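Inactive glucansucrase (Lactobacillus reuteri, PDB 5JBD) belongs to glycoside hydrolase family 70, a group of large multidomain bacterial proteins built around a TIM-type barrel, and holds a bound calcium ion. Local coordinates at residues Thr378-Thr383 with Glu642-Leu647; Val371-Asp376 with Leu454-Thr459; Asp190-Ile195 with Thr844-Ile849; Ser170-Leu175 with Gln779-Gln784. All coordinates share one frame; numbering follows the deposited sequence.

Contact 1 of 4, residues Thr378-Thr383 with Glu642-Leu647; sequences TENEAT and ESNAAL
Asn-644, the N-cap of the short helix 645-648, and its neighbour Ala-645 are gripped by Glu-379 and Asn-380 from the loop that leads into barrel strand 385-388. The capping oxygen Asn-644 OD1 accepts from Leu-647 N at 3.1 Å, with a weaker bond from Ala-646 N. A chi1 of 54° brings the Asn-644 amide to the helix start, and its rotation about chi2 points OD1 at Leu-647 N and ND2 at the loop. ND2 of Asn-644 donates to Asn-380 OD1 over 3.0 Å. The donor lies in the plane of the accepting carbonyl, while the two amide planes are turned 77° against each other. Glu-379 reaches over with an extended chain, and its OE1 takes the N-H of Ala-645 at 2.9 Å. This bond is nearly straight (167°), although the donor stands above the carboxylate plane. Between the backbones, Asn-380 N donates to Ser-643 O at 2.9 Å, and a water links Ala-382 O to Ser-643 N. Ala-382 CB packs 4.0 Å from Ser-643 CB, and the Ser-643 hydroxyl is bonded to Asp-458. With bonds at both ends, the Asn-644 amide is fixed against a flip, and an anionic OE1 of Glu-379 at the first N-H of this short, weakly bonded turn would probably be stabilised locally.

Contact 2 of 4, residues Val371-Asp376 with Leu454-Thr459; sequences VNRQND and LSNKDT
Arg-373 takes the Lys-457 carbonyl oxygen with two nitrogens of its guanidinium: NE donates to Lys-457 O at 2.9 Å and NH2 to the same oxygen at 3.0 Å. That oxygen lies practically in the guanidinium plane. A weak third bond runs from NH2 of Arg-373 to Asp-458 O over 3.2 Å, and NH1 turns to Ser-369. The second polar group is a network of charges. Lys-457 NZ forms a salt bridge with Asp-458 OD2 at 3.0 Å and a longer, weak one with Asp-376 OD1 at 3.4 Å; the bend at the end of the lysine chain (chi4 -59°) sets NZ beside both acids, where it also meets Thr-378 O. The carboxylates of Asp-376 and Asp-458 are nearly coplanar (15°), and their OD2 atoms approach to 2.6 Å. The other oxygen of Asp-458 is held by Ser-643. These bonds join two parts of the fold: Asp-376 belongs to the short strand paired with strand 501-505 of an antiparallel sheet, whereas 454-459 runs from helix 446-455 into barrel strand 460-464. Around the arginine the packing is layered. The Asn-456 amide, also bonded to Gln-501, stacks on one guanidinium face, the planes 4° apart, while CB of Val-371 covers the opposite face. Beyond it, Val-371 CG2 rests 3.7 Å from Asp-458 O.

Contact 3 of 4, residues Asp190-Ile195 with Thr844-Ile849; sequences DSDQVI and TSLQNI
Residues Val-194 and Thr-844 form an antiparallel hydrogen-bonded pair, with Val-194 N to Thr-844 O at 2.9 Å and Thr-844 N to Val-194 O at 3.0 Å, while Gln-193 and Ser-845 make the adjoining non-hydrogen-bonded pair, their CA atoms 4.2 Å apart. Past the strand end, Leu-846 N donates to Asp-192 O at 3.1 Å. The side chains of Val-194 and Thr-844 lie alongside each other on one face of the sheet, CG1 meeting CG2 at 4.0 Å. On the other face, Gln-193 is bent at chi2 (-73°), which folds its amide back so that NE2 donates to Asp-190 O at 2.9 Å and OE1 lies beside the Ser-845 backbone. The calcium ion is about 9 Å from this side chain. Strand 193-197 sits between 841-845 and 758-767 in a six-stranded antiparallel sheet, and the pairing brings together segments 649 residues apart. Leu-846 spreads its two methyls over the start of the strand: CD1 lies 3.9 Å from Asp-192 CG, the side chains crossing at about a right angle, and CD2 rests against the Gln-193 backbone and Val-194. The Asp-192 carboxylate itself is held by Ser-174 and by a salt bridge to Arg-766.

Contact 4 of 4, residues Ser170-Leu175 with Gln779-Gln784; sequences SSELSL and QTYANQ
The Tyr-781 ring meets segment 170-175 at its edge: Glu-172 O lies near the ring plane, while Ser-171 O and Leu-173 CD1 come in obliquely. The phenol OH donates to Glu-172 O over 2.7 Å. The approach to the carbonyl is bent, with a C=O...donor angle of 116°, and the donor is tilted only slightly from the carbonyl plane. The same oxygen is 3.3 Å from Tyr-781 CE2, so it lies beside the CE2-CZ edge next to the hydroxyl, and Ser-171 O lies 3.6 Å from CE2 as well. The Tyr-781 chi1 of 50° tucks the ring over its own backbone and carries OH to the 3-10 segment. Tyr-781 belongs to the connection between strands 758-767 and 784-791; its backbone is bonded to Arg-766, and just after it Asn-783 and Gln-784 pair with Val-764 as a G1 beta bulge. Its ring also touches Val-194 of strand 193-197. Leu-173, which follows the 3-10 segment, carries the apolar part. The leucine and tyrosine side chains run antiparallel alongside one another, with CD1 of Leu-173 3.8 Å from Tyr-781 CD2. That methyl also reaches Gln-779 O at 3.7 Å and Gln-779 CB at 3.9 Å, where the glutamine chain then bends away. The Glu-172 carboxylate points elsewhere, to Tyr-786 OH and the backbone N atoms of Asn-848 and Ile-849.

How the contacts relate
Contact 4 opens first, at 170-175, and contact 3 at 190-195; they close at 779-784 and 844-849, so their segments alternate and the two loops cross. Within both lie contacts 2 and 1, which open at 371-376 and 378-383, close at 454-459 and 642-647, and also cross. Each crossing pair touches; between the pairs the nearest atoms are about 25 Å apart, on opposite sides of the chain's centre. Contact 1 joins the loop before strand 385-388 to helix 645-648, and contact 2 ties strand 375-376 to the end of helix 446-455. Contact 3 pairs strands 193-197 and 841-845 of the six-stranded sheet; contact 4 packs the loop after helix 151-162 on the connection between strands 758-767 and 784-791.

Contact 1 of 4, residues Thr378-Thr383 with Glu642-Leu647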
loop_
_atom_site.group_PDB
_atom_site.type_symbol
_atom_site.label_atom_id
_atom_site.label_comp_id
_atom_site.label_asym_id
_atom_site.label_seq_id
_atom_site.Cartn_x
_atom_site.Cartn_y
_atom_site.Cartn_z
ATOM N N THR A 378 -25.722 24.412 -4.860
ATOM C CA THR A 378 -26.262 24.031 -3.569
ATOM C C THR A 378 -25.110 23.542 -2.694
ATOM O O THR A 378 -23.995 23.342 -3.178
ATOM C CB THR A 378 -27.291 22.895 -3.714
ATOM O OG1 THR A 378 -26.696 21.809 -4.437
ATOM C CG2 THR A 378 -28.557 23.379 -4.446
ATOM N N GLU A 379 -25.392 23.359 -1.406
ATOM C CA GLU A 379 -24.415 22.825 -0.445
ATOM C C GLU A 379 -25.032 21.711 0.391
ATOM O O GLU A 379 -26.250 21.573 0.446
ATOM C CB GLU A 379 -23.850 23.952 0.426
ATOM C CG GLU A 379 -22.791 24.783 -0.302
ATOM C CD GLU A 379 -22.383 26.013 0.474
ATOM O OE1 GLU A 379 -21.829 25.886 1.601
ATOM O OE2 GLU A 379 -22.605 27.118 -0.056
ATOM N N ASN A 380 -24.169 20.893 1.000
ATOM C CA ASN A 380 -24.562 19.732 1.785
ATOM C C ASN A 380 -25.326 18.656 1.032
ATOM O O ASN A 380 -26.030 17.856 1.651
ATOM C CB ASN A 380 -25.339 20.185 3.019
ATOM C CG ASN A 380 -24.589 21.257 3.773
ATOM O OD1 ASN A 380 -23.540 20.986 4.337
ATOM N ND2 ASN A 380 -25.086 22.490 3.722
ATOM N N GLU A 381 -25.173 18.621 -0.287
ATOM C CA GLU A 381 -25.842 17.631 -1.150
ATOM C C GLU A 381 -24.874 16.620 -1.758
ATOM O O GLU A 381 -25.229 15.452 -1.919
ATOM C CB GLU A 381 -26.617 18.333 -2.281
ATOM C CG GLU A 381 -27.752 19.196 -1.757
ATOM C CD GLU A 381 -28.705 19.691 -2.837
ATOM O OE1 GLU A 381 -28.345 19.745 -4.049
ATOM O OE2 GLU A 381 -29.834 20.053 -2.444
ATOM N N ALA A 382 -23.682 17.064 -2.123
ATOM C CA ALA A 382 -22.710 16.191 -2.767
ATOM C C ALA A 382 -22.129 15.223 -1.747
ATOM O O ALA A 382 -22.108 15.507 -0.548
ATOM C CB ALA A 382 -21.588 17.016 -3.388
ATOM N N THR A 383 -21.650 14.087 -2.230
ATOM C CA THR A 383 -20.908 13.157 -1.385
ATOM C C THR A 383 -19.563 13.769 -0.975
ATOM O O THR A 383 -18.746 14.078 -1.862
ATOM C CB THR A 383 -20.652 11.855 -2.142
ATOM O OG1 THR A 383 -21.908 11.322 -2.556
ATOM C CG2 THR A 383 -19.906 10.838 -1.266
ATOM N N GLU A 642 -19.722 16.973 5.696
ATOM C CA GLU A 642 -20.709 17.601 4.841
ATOM C C GLU A 642 -19.939 18.363 3.765
ATOM O O GLU A 642 -18.998 19.097 4.086
ATOM C CB GLU A 642 -21.511 18.605 5.624
ATOM C CG GLU A 642 -22.332 18.041 6.774
ATOM C CD GLU A 642 -23.107 19.129 7.484
ATOM O OE1 GLU A 642 -22.486 20.150 7.843
ATOM O OE2 GLU A 642 -24.325 18.975 7.673
ATOM N N SER A 643 -20.352 18.190 2.516
ATOM C CA SER A 643 -19.723 18.861 1.357
ATOM C C SER A 643 -20.308 20.254 1.221
ATOM O O SER A 643 -21.369 20.446 0.635
ATOM C CB SER A 643 -19.923 18.033 0.078
ATOM O OG SER A 643 -19.111 18.500 -0.999
ATOM N N ASN A 644 -19.618 21.235 1.789
ATOM C CA ASN A 644 -20.079 22.627 1.776
ATOM C C ASN A 644 -18.864 23.537 1.657
ATOM O O ASN A 644 -17.738 23.044 1.553
ATOM C CB ASN A 644 -20.914 22.928 3.043
ATOM C CG ASN A 644 -20.180 22.598 4.332
ATOM O OD1 ASN A 644 -18.981 22.838 4.463
ATOM N ND2 ASN A 644 -20.910 22.049 5.302
ATOM N N ALA A 645 -19.082 24.846 1.693
ATOM C CA ALA A 645 -17.994 25.816 1.561
ATOM C C ALA A 645 -16.872 25.656 2.606
ATOM O O ALA A 645 -15.680 25.905 2.306
ATOM C CB ALA A 645 -18.558 27.237 1.585
ATOM N N ALA A 646 -17.219 25.223 3.821
ATOM C CA ALA A 646 -16.190 25.031 4.849
ATOM C C ALA A 646 -15.305 23.829 4.538
ATOM O O ALA A 646 -14.076 23.935 4.598
ATOM C CB ALA A 646 -16.802 24.919 6.234
ATOM N N LEU A 647 -15.902 22.697 4.187
ATOM C CA LEU A 647 -15.099 21.517 3.852
ATOM C C LEU A 647 -14.274 21.774 2.585
ATOM O O LEU A 647 -13.102 21.364 2.510
ATOM C CB LEU A 647 -15.968 20.278 3.663
ATOM C CG LEU A 647 -15.184 18.963 3.552
ATOM C CD1 LEU A 647 -14.509 18.628 4.877
ATOM C CD2 LEU A 647 -16.093 17.824 3.142
HETATM O O HOH W 1 -23.113 19.983 -1.942
HETATM O O HOH W 2 -22.804 16.809 1.878
#

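Contact 2 of 4, residues Val371-Asp376 with Leu454-Thr459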
loop_
_atom_site.group_PDB
_atom_site.type_symbol
_atom_site.label_atom_id
_atom_site.label_comp_id
_atom_site.label_asym_id
_atom_site.label_seq_id
_atom_site.Cartn_x
_atom_site.Cartn_y
_atom_site.Cartn_z
ATOM N N VAL A 371 -19.384 14.061 -8.407
ATOM C CA VAL A 371 -20.177 15.298 -8.490
ATOM C C VAL A 371 -20.325 15.813 -9.940
ATOM O O VAL A 371 -19.325 16.028 -10.646
ATOM C CB VAL A 371 -19.526 16.425 -7.656
ATOM C CG1 VAL A 371 -20.483 17.602 -7.490
ATOM C CG2 VAL A 371 -19.066 15.888 -6.289
ATOM N N ASN A 372 -21.576 16.033 -10.365
ATOM C CA ASN A 372 -21.874 16.708 -11.633
ATOM C C ASN A 372 -21.696 18.200 -11.408
ATOM O O ASN A 372 -22.283 18.746 -10.480
ATOM C CB ASN A 372 -23.300 16.392 -12.086
ATOM C CG ASN A 372 -23.664 17.080 -13.391
ATOM O OD1 ASN A 372 -23.745 18.304 -13.455
ATOM N ND2 ASN A 372 -23.888 16.305 -14.425
ATOM N N ARG A 373 -20.874 18.853 -12.227
ATOM C CA ARG A 373 -20.529 20.255 -11.995
ATOM C C ARG A 373 -21.016 21.182 -13.130
ATOM O O ARG A 373 -20.466 22.257 -13.336
ATOM C CB ARG A 373 -19.023 20.399 -11.753
ATOM C CG ARG A 373 -18.554 19.717 -10.478
ATOM C CD ARG A 373 -17.058 19.925 -10.202
ATOM N NE ARG A 373 -16.696 19.385 -8.881
ATOM C CZ ARG A 373 -16.340 18.121 -8.633
ATOM N NH1 ARG A 373 -16.255 17.217 -9.613
ATOM N NH2 ARG A 373 -16.071 17.747 -7.388
ATOM N N GLN A 374 -22.051 20.766 -13.852
ATOM C CA GLN A 374 -22.664 21.617 -14.873
ATOM C C GLN A 374 -23.101 22.942 -14.258
ATOM O O GLN A 374 -22.779 23.999 -14.772
ATOM C CB GLN A 374 -23.861 20.930 -15.536
ATOM C CG GLN A 374 -24.402 21.681 -16.750
ATOM C CD GLN A 374 -23.636 21.370 -18.002
ATOM O OE1 GLN A 374 -23.557 20.210 -18.405
ATOM N NE2 GLN A 374 -23.092 22.407 -18.655
ATOM N N ASN A 375 -23.843 22.866 -13.160
ATOM C CA ASN A 375 -24.322 24.054 -12.475
ATOM C C ASN A 375 -24.581 23.680 -11.011
ATOM O O ASN A 375 -25.713 23.411 -10.588
ATOM C CB ASN A 375 -25.567 24.608 -13.176
ATOM C CG ASN A 375 -25.857 26.055 -12.813
ATOM O OD1 ASN A 375 -24.952 26.875 -12.638
ATOM N ND2 ASN A 375 -27.139 26.381 -12.734
ATOM N N ASP A 376 -23.484 23.648 -10.258
ATOM C CA ASP A 376 -23.469 23.169 -8.871
ATOM C C ASP A 376 -23.630 24.388 -7.976
ATOM O O ASP A 376 -22.656 25.117 -7.752
ATOM C CB ASP A 376 -22.152 22.432 -8.614
ATOM C CG ASP A 376 -22.024 21.870 -7.203
ATOM O OD1 ASP A 376 -22.883 22.144 -6.313
ATOM O OD2 ASP A 376 -21.000 21.151 -6.973
ATOM N N LEU A 454 -8.169 22.120 -8.671
ATOM C CA LEU A 454 -8.096 23.145 -7.634
ATOM C C LEU A 454 -9.210 24.191 -7.681
ATOM O O LEU A 454 -9.353 24.972 -6.739
ATOM C CB LEU A 454 -6.722 23.809 -7.663
ATOM C CG LEU A 454 -5.568 22.843 -7.298
ATOM C CD1 LEU A 454 -4.218 23.470 -7.612
ATOM C CD2 LEU A 454 -5.616 22.423 -5.833
ATOM N N SER A 455 -9.965 24.242 -8.774
ATOM C CA SER A 455 -11.122 25.143 -8.892
ATOM C C SER A 455 -12.452 24.417 -8.677
ATOM O O SER A 455 -13.480 25.075 -8.525
ATOM C CB SER A 455 -11.114 25.862 -10.251
ATOM O OG SER A 455 -11.158 24.949 -11.339
ATOM N N ASN A 456 -12.445 23.079 -8.658
ATOM C CA ASN A 456 -13.689 22.310 -8.485
ATOM C C ASN A 456 -14.357 22.531 -7.111
ATOM O O ASN A 456 -13.685 22.535 -6.077
ATOM C CB ASN A 456 -13.434 20.802 -8.685
ATOM C CG ASN A 456 -13.561 20.356 -10.138
ATOM O OD1 ASN A 456 -13.991 21.102 -11.026
ATOM N ND2 ASN A 456 -13.231 19.097 -10.373
ATOM N N LYS A 457 -15.687 22.686 -7.124
ATOM C CA LYS A 457 -16.504 22.760 -5.913
ATOM C C LYS A 457 -16.794 21.341 -5.412
ATOM O O LYS A 457 -16.730 20.377 -6.186
ATOM C CB LYS A 457 -17.844 23.447 -6.268
ATOM C CG LYS A 457 -18.757 23.793 -5.104
ATOM C CD LYS A 457 -19.982 24.562 -5.601
ATOM C CE LYS A 457 -20.918 24.965 -4.469
ATOM N NZ LYS A 457 -21.409 23.781 -3.731
ATOM N N ASP A 458 -17.208 21.228 -4.152
ATOM C CA ASP A 458 -17.616 19.958 -3.577
ATOM C C ASP A 458 -16.519 18.891 -3.691
ATOM O O ASP A 458 -16.736 17.791 -4.219
ATOM C CB ASP A 458 -18.965 19.492 -4.150
ATOM C CG ASP A 458 -20.136 20.299 -3.592
ATOM O OD1 ASP A 458 -20.278 20.376 -2.358
ATOM O OD2 ASP A 458 -20.901 20.859 -4.397
ATOM N N THR A 459 -15.337 19.264 -3.215
ATOM C CA THR A 459 -14.238 18.333 -3.034
ATOM C C THR A 459 -13.147 18.897 -2.130
ATOM O O THR A 459 -13.000 20.107 -2.007
ATOM C CB THR A 459 -13.596 17.908 -4.406
ATOM O OG1 THR A 459 -12.739 16.776 -4.208
ATOM C CG2 THR A 459 -12.811 19.036 -5.027
#

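Contact 3 of 4, residues Asp190-Ile195 with Thr844-Ile849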
loop_
_atom_site.group_PDB
_atom_site.type_symbol
_atom_site.label_atom_id
_atom_site.label_comp_id
_atom_site.label_asym_id
_atom_site.label_seq_id
_atom_site.Cartn_x
_atom_site.Cartn_y
_atom_site.Cartn_z
ATOM N N ASP A 190 -2.492 -10.173 -7.786
ATOM C CA ASP A 190 -3.672 -10.204 -6.914
ATOM C C ASP A 190 -4.062 -11.593 -6.471
ATOM O O ASP A 190 -4.265 -11.843 -5.280
ATOM C CB ASP A 190 -4.890 -9.606 -7.627
ATOM C CG ASP A 190 -4.758 -8.133 -7.891
ATOM O OD1 ASP A 190 -4.018 -7.450 -7.161
ATOM O OD2 ASP A 190 -5.439 -7.654 -8.828
ATOM N N SER A 191 -4.143 -12.504 -7.431
ATOM C CA SER A 191 -4.636 -13.836 -7.138
ATOM C C SER A 191 -3.518 -14.896 -6.878
ATOM O O SER A 191 -3.741 -16.097 -7.017
ATOM C CB SER A 191 -5.695 -14.184 -8.186
ATOM O OG SER A 191 -6.847 -13.336 -7.918
ATOM N N ASP A 192 -2.341 -14.427 -6.440
ATOM C CA ASP A 192 -1.290 -15.293 -5.845
ATOM C C ASP A 192 -1.451 -15.316 -4.325
ATOM O O ASP A 192 -0.766 -14.599 -3.597
ATOM C CB ASP A 192 0.124 -14.827 -6.259
ATOM C CG ASP A 192 0.577 -15.414 -7.587
ATOM O OD1 ASP A 192 -0.205 -16.146 -8.255
ATOM O OD2 ASP A 192 1.738 -15.147 -7.968
ATOM N N GLN A 193 -2.392 -16.132 -3.865
ATOM C CA GLN A 193 -2.821 -16.147 -2.473
ATOM C C GLN A 193 -3.074 -17.543 -1.978
ATOM O O GLN A 193 -3.427 -18.455 -2.726
ATOM C CB GLN A 193 -4.142 -15.392 -2.276
ATOM C CG GLN A 193 -4.212 -13.976 -2.812
ATOM C CD GLN A 193 -3.429 -12.972 -1.999
ATOM O OE1 GLN A 193 -3.064 -13.214 -0.840
ATOM N NE2 GLN A 193 -3.175 -11.816 -2.600
ATOM N N VAL A 194 -2.961 -17.656 -0.666
ATOM C CA VAL A 194 -3.374 -18.807 0.064
ATOM C C VAL A 194 -4.213 -18.310 1.256
ATOM O O VAL A 194 -3.892 -17.287 1.857
ATOM C CB VAL A 194 -2.061 -19.562 0.417
ATOM C CG1 VAL A 194 -1.790 -19.637 1.901
ATOM C CG2 VAL A 194 -1.946 -20.871 -0.359
ATOM N N ILE A 195 -5.288 -19.010 1.589
ATOM C CA ILE A 195 -6.050 -18.714 2.827
ATOM C C ILE A 195 -5.648 -19.661 3.955
ATOM O O ILE A 195 -5.245 -20.790 3.698
ATOM C CB ILE A 195 -7.583 -18.791 2.646
ATOM C CG1 ILE A 195 -8.046 -20.173 2.152
ATOM C CG2 ILE A 195 -8.054 -17.691 1.693
ATOM C CD1 ILE A 195 -9.564 -20.329 2.097
ATOM N N THR A 844 -2.204 -15.304 3.283
ATOM C CA THR A 844 -1.019 -14.587 2.825
ATOM C C THR A 844 -0.890 -14.726 1.328
ATOM O O THR A 844 -1.331 -15.729 0.758
ATOM C CB THR A 844 0.285 -15.095 3.508
ATOM O OG1 THR A 844 1.430 -14.401 2.984
ATOM C CG2 THR A 844 0.481 -16.583 3.284
ATOM N N SER A 845 -0.276 -13.729 0.690
ATOM C CA SER A 845 0.226 -13.904 -0.663
ATOM C C SER A 845 1.326 -14.969 -0.640
ATOM O O SER A 845 1.924 -15.224 0.400
ATOM C CB SER A 845 0.745 -12.594 -1.259
ATOM O OG SER A 845 1.643 -11.927 -0.389
ATOM N N LEU A 846 1.559 -15.613 -1.778
ATOM C CA LEU A 846 2.501 -16.729 -1.841
ATOM C C LEU A 846 3.874 -16.237 -1.389
ATOM O O LEU A 846 4.318 -15.171 -1.803
ATOM C CB LEU A 846 2.570 -17.317 -3.252
ATOM C CG LEU A 846 1.261 -17.749 -3.921
ATOM C CD1 LEU A 846 1.541 -18.384 -5.277
ATOM C CD2 LEU A 846 0.436 -18.677 -3.038
ATOM N N GLN A 847 4.530 -16.995 -0.503
ATOM C CA GLN A 847 5.764 -16.519 0.130
ATOM C C GLN A 847 7.057 -17.038 -0.507
ATOM O O GLN A 847 8.149 -16.745 -0.007
ATOM C CB GLN A 847 5.726 -16.833 1.631
ATOM C CG GLN A 847 4.633 -16.066 2.363
ATOM C CD GLN A 847 4.753 -16.145 3.874
ATOM O OE1 GLN A 847 5.572 -16.895 4.405
ATOM N NE2 GLN A 847 3.908 -15.397 4.581
ATOM N N ASN A 848 6.930 -17.795 -1.598
ATOM C CA ASN A 848 8.070 -18.316 -2.364
ATOM C C ASN A 848 8.961 -19.300 -1.566
ATOM O O ASN A 848 10.174 -19.296 -1.729
ATOM C CB ASN A 848 8.936 -17.168 -2.933
ATOM C CG ASN A 848 8.165 -16.229 -3.847
ATOM O OD1 ASN A 848 8.222 -15.014 -3.687
ATOM N ND2 ASN A 848 7.452 -16.783 -4.808
ATOM N N ILE A 849 8.344 -20.143 -0.739
ATOM C CA ILE A 849 9.078 -21.178 0.028
ATOM C C ILE A 849 8.824 -22.623 -0.412
ATOM O O ILE A 849 9.688 -23.494 -0.211
ATOM C CB ILE A 849 8.832 -21.048 1.548
ATOM C CG1 ILE A 849 7.350 -21.223 1.900
ATOM C CG2 ILE A 849 9.349 -19.701 2.045
ATOM C CD1 ILE A 849 7.064 -21.183 3.380
#

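Contact 4 of 4, residues Ser170-Leu175 with Gln779-Gln784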
loop_
_atom_site.group_PDB
_atom_site.type_symbol
_atom_site.label_atom_id
_atom_site.label_comp_id
_atom_site.label_asym_id
_atom_site.label_seq_id
_atom_site.Cartn_x
_atom_site.Cartn_y
_atom_site.Cartn_z
ATOM N N SER A 170 8.053 -22.613 -7.144
ATOM C CA SER A 170 7.180 -23.040 -8.252
ATOM C C SER A 170 5.987 -23.918 -7.836
ATOM O O SER A 170 4.911 -23.806 -8.423
ATOM C CB SER A 170 7.974 -23.716 -9.378
ATOM O OG SER A 170 8.507 -24.954 -8.968
ATOM N N SER A 171 6.147 -24.762 -6.818
ATOM C CA SER A 171 5.028 -25.605 -6.344
ATOM C C SER A 171 3.869 -24.818 -5.698
ATOM O O SER A 171 2.807 -25.377 -5.487
ATOM C CB SER A 171 5.506 -26.677 -5.348
ATOM O OG SER A 171 6.087 -26.088 -4.202
ATOM N N GLU A 172 4.085 -23.546 -5.363
ATOM C CA GLU A 172 3.016 -22.704 -4.817
ATOM C C GLU A 172 1.976 -22.293 -5.874
ATOM O O GLU A 172 0.875 -21.871 -5.518
ATOM C CB GLU A 172 3.613 -21.477 -4.139
ATOM C CG GLU A 172 4.502 -21.844 -2.950
ATOM C CD GLU A 172 5.083 -20.631 -2.239
ATOM O OE1 GLU A 172 5.046 -19.511 -2.806
ATOM O OE2 GLU A 172 5.591 -20.802 -1.102
ATOM N N LEU A 173 2.352 -22.411 -7.152
ATOM C CA LEU A 173 1.468 -22.221 -8.315
ATOM C C LEU A 173 1.124 -20.753 -8.573
ATOM O O LEU A 173 -0.032 -20.352 -8.515
ATOM C CB LEU A 173 0.203 -23.088 -8.212
ATOM C CG LEU A 173 0.393 -24.587 -7.972
ATOM C CD1 LEU A 173 -0.968 -25.246 -7.792
ATOM C CD2 LEU A 173 1.155 -25.254 -9.107
ATOM N N SER A 174 2.152 -19.952 -8.842
ATOM C CA SER A 174 1.963 -18.554 -9.225
ATOM C C SER A 174 1.293 -18.459 -10.584
ATOM O O SER A 174 1.596 -19.228 -11.486
ATOM C CB SER A 174 3.297 -17.807 -9.284
ATOM O OG SER A 174 3.103 -16.465 -9.720
ATOM N N LEU A 175 0.413 -17.479 -10.732
ATOM C CA LEU A 175 -0.159 -17.163 -12.038
ATOM C C LEU A 175 0.912 -16.659 -13.038
ATOM O O LEU A 175 0.720 -16.763 -14.246
ATOM C CB LEU A 175 -1.313 -16.160 -11.889
ATOM C CG LEU A 175 -2.484 -16.589 -10.991
ATOM C CD1 LEU A 175 -3.425 -15.414 -10.736
ATOM C CD2 LEU A 175 -3.255 -17.733 -11.614
ATOM N N GLN A 779 -3.848 -27.302 -11.986
ATOM C CA GLN A 779 -3.346 -27.791 -10.698
ATOM C C GLN A 779 -3.834 -26.923 -9.553
ATOM O O GLN A 779 -4.061 -25.720 -9.720
ATOM C CB GLN A 779 -1.820 -27.799 -10.680
ATOM C CG GLN A 779 -1.162 -28.731 -11.691
ATOM C CD GLN A 779 -1.296 -30.204 -11.306
ATOM O OE1 GLN A 779 -2.097 -30.951 -11.885
ATOM N NE2 GLN A 779 -0.508 -30.630 -10.321
ATOM N N THR A 780 -3.995 -27.541 -8.387
ATOM C CA THR A 780 -4.400 -26.823 -7.181
ATOM C C THR A 780 -3.886 -27.537 -5.932
ATOM O O THR A 780 -3.287 -28.615 -6.025
ATOM C CB THR A 780 -5.942 -26.654 -7.123
ATOM O OG1 THR A 780 -6.292 -25.696 -6.111
ATOM C CG2 THR A 780 -6.660 -27.989 -6.853
ATOM N N TYR A 781 -4.117 -26.921 -4.774
ATOM C CA TYR A 781 -3.957 -27.600 -3.481
ATOM C C TYR A 781 -4.907 -27.038 -2.431
ATOM O O TYR A 781 -5.246 -25.861 -2.474
ATOM C CB TYR A 781 -2.509 -27.545 -2.984
ATOM C CG TYR A 781 -1.837 -26.196 -2.990
ATOM C CD1 TYR A 781 -1.917 -25.351 -1.886
ATOM C CD2 TYR A 781 -1.062 -25.787 -4.072
ATOM C CE1 TYR A 781 -1.272 -24.118 -1.877
ATOM C CE2 TYR A 781 -0.407 -24.554 -4.074
ATOM C CZ TYR A 781 -0.510 -23.724 -2.974
ATOM O OH TYR A 781 0.132 -22.502 -2.974
ATOM N N ALA A 782 -5.340 -27.907 -1.512
ATOM C CA ALA A 782 -6.252 -27.541 -0.426
ATOM C C ALA A 782 -5.875 -28.271 0.851
ATOM O O ALA A 782 -5.433 -29.428 0.806
ATOM C CB ALA A 782 -7.692 -27.881 -0.804
ATOM N N ASN A 783 -6.059 -27.597 1.984
ATOM C CA ASN A 783 -5.877 -28.210 3.302
ATOM C C ASN A 783 -4.476 -28.813 3.482
ATOM O O ASN A 783 -4.326 -29.923 4.000
ATOM C CB ASN A 783 -6.982 -29.258 3.563
ATOM C CG ASN A 783 -8.385 -28.667 3.453
ATOM O OD1 ASN A 783 -9.166 -29.036 2.565
ATOM N ND2 ASN A 783 -8.703 -27.743 4.341
ATOM N N GLN A 784 -3.460 -28.070 3.037
ATOM C CA GLN A 784 -2.065 -28.497 3.112
ATOM C C GLN A 784 -1.343 -27.711 4.179
ATOM O O GLN A 784 -1.493 -26.491 4.261
ATOM C CB GLN A 784 -1.343 -28.261 1.782
ATOM C CG GLN A 784 -1.815 -29.118 0.622
ATOM C CD GLN A 784 -1.720 -30.599 0.900
ATOM O OE1 GLN A 784 -0.686 -31.101 1.336
ATOM N NE2 GLN A 784 -2.809 -31.314 0.642
#